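Local coordinates for protein probable 2-phosphosulfolactate phosphatase (Clostridium acetobutylicum, PDB 1VR0) that probably catalyses the magnesium-dependent hydrolysis of (2R)-O-phospho-3-sulfolactate to (2R)-3-sulfolactate and phosphate, at residues E186-D189 with A190-T193; T193-Y196 with V197-N201. One frame throughout, in Å; residues are numbered along the deposited sequence.

Contact 1 (E186-D189 with A190-T193); sequences ELTD and AATT
Thr188 O accepts the first turn's bond from Thr192 N at 2.9 Å, nearly straight at 177°, as the chain passes from strand 185-187, outermost in the mixed sheet within this chain, into helix 189-199. This is an N-capped helix start. Thr188 sits at the N-cap, and its OG1 takes a weak bond from Ala191 N at 3.5 Å. Threonine suits the place because its hydroxyl can accept from a first-turn N-H while bonding elsewhere: with chi1 at 65°, OG1 lies between the backbone N and the carbonyl carbon, turned toward the first turn, and its stronger partner is Asp16 of the neighbouring strand 13-18. Leu187, still on the strand, lays its side chain against the first turn. Leu187 CB rests 4.0 Å from Ala191 CB, and Leu187 CD1 lies against the Thr192 backbone, while Ile175 of helix 165-181 touches both Leu187 and Ala191; the small alanine lets strand and helices come close. The Asp189 carboxylate reaches the second subunit, where OD2 meets the N-H of Ile165 and OD1 that of Lys212. OD1 also accepts from a water that in turn accepts a hydrogen bond from Thr192 OG1, tying the two side chains together. Asp189 O is gripped by Thr193, one turn on, from opposite faces of its carbonyl plane, by Thr193 N at 2.9 Å and Thr193 OG1 at 2.7 Å.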
loop_
_atom_site.group_PDB
_atom_site.type_symbol
_atom_site.label_atom_id
_atom_site.label_comp_id
_atom_site.label_asym_id
_atom_site.label_seq_id
_atom_site.Cartn_x
_atom_site.Cartn_y
_atom_site.Cartn_z
ATOM N N GLU A 186 -13.662 12.612 1.651
ATOM C CA GLU A 186 -12.746 12.418 0.487
ATOM C C GLU A 186 -11.720 11.330 0.808
ATOM O O GLU A 186 -10.846 11.556 1.623
ATOM C CB GLU A 186 -12.055 13.738 0.154
ATOM C CG GLU A 186 -10.940 13.573 -0.826
ATOM C CD GLU A 186 -10.349 14.890 -1.259
ATOM O OE1 GLU A 186 -10.266 15.839 -0.412
ATOM O OE2 GLU A 186 -9.973 14.971 -2.463
ATOM N N LEU A 187 -11.844 10.166 0.183
ATOM C CA LEU A 187 -10.898 9.071 0.422
ATOM C C LEU A 187 -9.700 9.153 -0.524
ATOM O O LEU A 187 -9.851 9.538 -1.685
ATOM C CB LEU A 187 -11.587 7.738 0.224
ATOM C CG LEU A 187 -12.932 7.510 0.878
ATOM C CD1 LEU A 187 -13.201 6.032 0.944
ATOM C CD2 LEU A 187 -12.987 8.089 2.271
ATOM N N THR A 188 -8.513 8.790 -0.036
ATOM C CA THR A 188 -7.393 8.518 -0.920
ATOM C C THR A 188 -7.638 7.179 -1.594
ATOM O O THR A 188 -8.464 6.388 -1.129
ATOM C CB THR A 188 -6.042 8.438 -0.200
ATOM O OG1 THR A 188 -6.019 7.324 0.707
ATOM C CG2 THR A 188 -5.757 9.683 0.522
ATOM N N ASP A 189 -6.908 6.927 -2.672
ATOM C CA ASP A 189 -7.077 5.688 -3.421
ATOM C C ASP A 189 -6.840 4.451 -2.519
ATOM O O ASP A 189 -7.497 3.432 -2.674
ATOM C CB ASP A 189 -6.141 5.677 -4.635
ATOM C CG ASP A 189 -6.690 6.464 -5.818
ATOM O OD1 ASP A 189 -7.597 7.315 -5.628
ATOM O OD2 ASP A 189 -6.217 6.234 -6.969
ATOM N N ALA A 190 -5.900 4.554 -1.578
ATOM C CA ALA A 190 -5.605 3.455 -0.658
ATOM C C ALA A 190 -6.796 3.141 0.202
ATOM O O ALA A 190 -7.104 1.974 0.427
ATOM C CB ALA A 190 -4.399 3.778 0.230
ATOM N N ALA A 191 -7.474 4.190 0.667
ATOM C CA ALA A 191 -8.682 4.062 1.488
ATOM C C ALA A 191 -9.868 3.550 0.685
ATOM O O ALA A 191 -10.547 2.647 1.108
ATOM C CB ALA A 191 -8.992 5.368 2.103
ATOM N N THR A 192 -10.092 4.131 -0.482
ATOM C CA THR A 192 -11.092 3.651 -1.421
ATOM C C THR A 192 -10.927 2.138 -1.678
ATOM O O THR A 192 -11.888 1.374 -1.650
ATOM C CB THR A 192 -10.956 4.415 -2.748
ATOM O OG1 THR A 192 -11.270 5.797 -2.549
ATOM C CG2 THR A 192 -11.828 3.834 -3.792
ATOM N N THR A 193 -9.696 1.703 -1.902
ATOM C CA THR A 193 -9.415 0.290 -2.197
ATOM C C THR A 193 -9.707 -0.625 -1.005
ATOM O O THR A 193 -10.318 -1.676 -1.162
ATOM C CB THR A 193 -7.971 0.111 -2.691
ATOM O OG1 THR A 193 -7.722 0.994 -3.804
ATOM C CG2 THR A 193 -7.711 -1.342 -3.167
HETATM O O HOH W 1 -9.946 7.219 -4.434
#

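Contact 2 (T193-Y196 with V197-N201); sequences TAQY and VYKTN
Val197 N, Tyr198 N and Lys199 N bond to the carbonyls of Thr193, Ala194 and Gln195 in regular i to i+4 steps, the Lys199 N to Gln195 O bond being short at 2.7 Å. The series finishes at Tyr196 O, which receives Thr200 N at 3.1 Å with a bent N-H angle of 145° and Thr200 OG1 at 2.7 Å from the opposite face of the carbonyl plane. Threonine fits here because its hydroxyl folds back onto the last turn (chi1 48°). Asn201 ND2 then donates to Val197 O at 3.0 Å, lying in the carbonyl plane.

Among the packing contacts, Thr200 CG2 meets the Tyr196 ring at CE1, 3.7 Å away, while Thr200 OG1 stands over the centre of one face. With CG anti to the backbone N (chi1 170°), the Tyr196 ring swings out beside Thr200, and its OH bonds to Thr200 OG1 of the second subunit, whose Phe207 packs edge-to-face. Val197 CG2 lies 3.3 Å from Thr193 O, and the aliphatic chain of Lys199 passes across the Gln195 side chain. Tyr198 turns inward instead, meeting Tyr173, its OH bonding to Lys232 NZ. The whole is the C-terminal end of helix 189-199, packed between helix 165-181 and the second subunit.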
loop_
_atom_site.group_PDB
_atom_site.type_symbol
_atom_site.label_atom_id
_atom_site.label_comp_id
_atom_site.label_asym_id
_atom_site.label_seq_id
_atom_site.Cartn_x
_atom_site.Cartn_y
_atom_site.Cartn_z
ATOM N N THR A 193 -9.696 1.703 -1.902
ATOM C CA THR A 193 -9.415 0.290 -2.197
ATOM C C THR A 193 -9.707 -0.625 -1.005
ATOM O O THR A 193 -10.318 -1.676 -1.162
ATOM C CB THR A 193 -7.971 0.111 -2.691
ATOM O OG1 THR A 193 -7.722 0.994 -3.804
ATOM C CG2 THR A 193 -7.711 -1.342 -3.167
ATOM N N ALA A 194 -9.314 -0.215 0.197
ATOM C CA ALA A 194 -9.659 -0.963 1.405
ATOM C C ALA A 194 -11.169 -1.081 1.544
ATOM O O ALA A 194 -11.687 -2.167 1.774
ATOM C CB ALA A 194 -9.104 -0.291 2.617
ATOM N N GLN A 195 -11.876 0.035 1.413
ATOM C CA GLN A 195 -13.314 0.029 1.541
ATOM C C GLN A 195 -13.948 -0.911 0.513
ATOM O O GLN A 195 -14.903 -1.618 0.816
ATOM C CB GLN A 195 -13.827 1.467 1.403
ATOM C CG GLN A 195 -15.286 1.669 1.774
ATOM C CD GLN A 195 -16.220 1.376 0.651
ATOM O OE1 GLN A 195 -15.834 1.488 -0.530
ATOM N NE2 GLN A 195 -17.451 0.934 0.980
ATOM N N TYR A 196 -13.383 -0.932 -0.688
ATOM C CA TYR A 196 -13.853 -1.794 -1.763
ATOM C C TYR A 196 -13.720 -3.260 -1.406
ATOM O O TYR A 196 -14.668 -4.047 -1.626
ATOM C CB TYR A 196 -13.090 -1.526 -3.065
ATOM C CG TYR A 196 -13.406 -2.564 -4.114
ATOM C CD1 TYR A 196 -14.637 -2.574 -4.755
ATOM C CD2 TYR A 196 -12.478 -3.568 -4.446
ATOM C CE1 TYR A 196 -14.944 -3.547 -5.707
ATOM C CE2 TYR A 196 -12.775 -4.535 -5.398
ATOM C CZ TYR A 196 -14.013 -4.526 -6.024
ATOM O OH TYR A 196 -14.320 -5.502 -6.960
ATOM N N VAL A 197 -12.552 -3.616 -0.857
ATOM C CA VAL A 197 -12.268 -4.982 -0.438
ATOM C C VAL A 197 -13.255 -5.397 0.649
ATOM O O VAL A 197 -13.811 -6.531 0.613
ATOM C CB VAL A 197 -10.821 -5.124 0.092
ATOM C CG1 VAL A 197 -10.595 -6.501 0.727
ATOM C CG2 VAL A 197 -9.835 -4.901 -1.018
ATOM N N TYR A 198 -13.479 -4.494 1.612
ATOM C CA TYR A 198 -14.453 -4.769 2.672
ATOM C C TYR A 198 -15.858 -4.918 2.089
ATOM O O TYR A 198 -16.527 -5.920 2.313
ATOM C CB TYR A 198 -14.468 -3.692 3.761
ATOM C CG TYR A 198 -15.689 -3.853 4.594
ATOM C CD1 TYR A 198 -15.748 -4.869 5.543
ATOM C CD2 TYR A 198 -16.847 -3.080 4.366
ATOM C CE1 TYR A 198 -16.902 -5.098 6.281
ATOM C CE2 TYR A 198 -18.011 -3.298 5.119
ATOM C CZ TYR A 198 -18.024 -4.305 6.083
ATOM O OH TYR A 198 -19.134 -4.575 6.862
ATOM N N LYS A 199 -16.292 -3.909 1.351
ATOM C CA LYS A 199 -17.660 -3.831 0.823
ATOM C C LYS A 199 -18.001 -5.117 0.030
ATOM O O LYS A 199 -19.124 -5.587 0.074
ATOM C CB LYS A 199 -17.708 -2.539 -0.009
ATOM C CG LYS A 199 -18.985 -2.035 -0.650
ATOM C CD LYS A 199 -18.577 -1.068 -1.903
ATOM C CE LYS A 199 -19.231 0.385 -1.893
ATOM N NZ LYS A 199 -20.337 0.506 -2.928
ATOM N N THR A 200 -17.017 -5.729 -0.627
ATOM C CA THR A 200 -17.228 -6.969 -1.388
ATOM C C THR A 200 -16.983 -8.257 -0.589
ATOM O O THR A 200 -16.958 -9.339 -1.148
ATOM C CB THR A 200 -16.333 -6.999 -2.679
ATOM O OG1 THR A 200 -14.989 -6.651 -2.345
ATOM C CG2 THR A 200 -16.811 -6.027 -3.699
ATOM N N ASN A 201 -16.821 -8.135 0.721
ATOM C CA ASN A 201 -16.473 -9.238 1.602
ATOM C C ASN A 201 -16.874 -8.836 3.018
ATOM O O ASN A 201 -16.064 -8.871 3.934
ATOM C CB ASN A 201 -14.950 -9.436 1.541
ATOM C CG ASN A 201 -14.467 -10.030 0.220
ATOM O OD1 ASN A 201 -14.539 -11.216 0.048
ATOM N ND2 ASN A 201 -13.930 -9.209 -0.678
#

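How the contacts relate
Contacts 1 and 2 are the two ends of helix 189-199 and share Thr193, their centres about 11 Å apart. The first, partly buried, joins the helix to strand 185-187 of the mixed sheet. The second is more buried overall, though Lys199 and Thr200 at the helix end are exposed. Both lean on helix 165-181 and on the second subunit, but by different means: a carboxylate bonds to backbone N-H groups of the partner chain at the start, whereas a tyrosine hydroxyl and ring meet a threonine and an aromatic at the end. In each, a threonine hydroxyl reaches back four residues to a carbonyl, within the helix at Thr193 and just past it at Thr200.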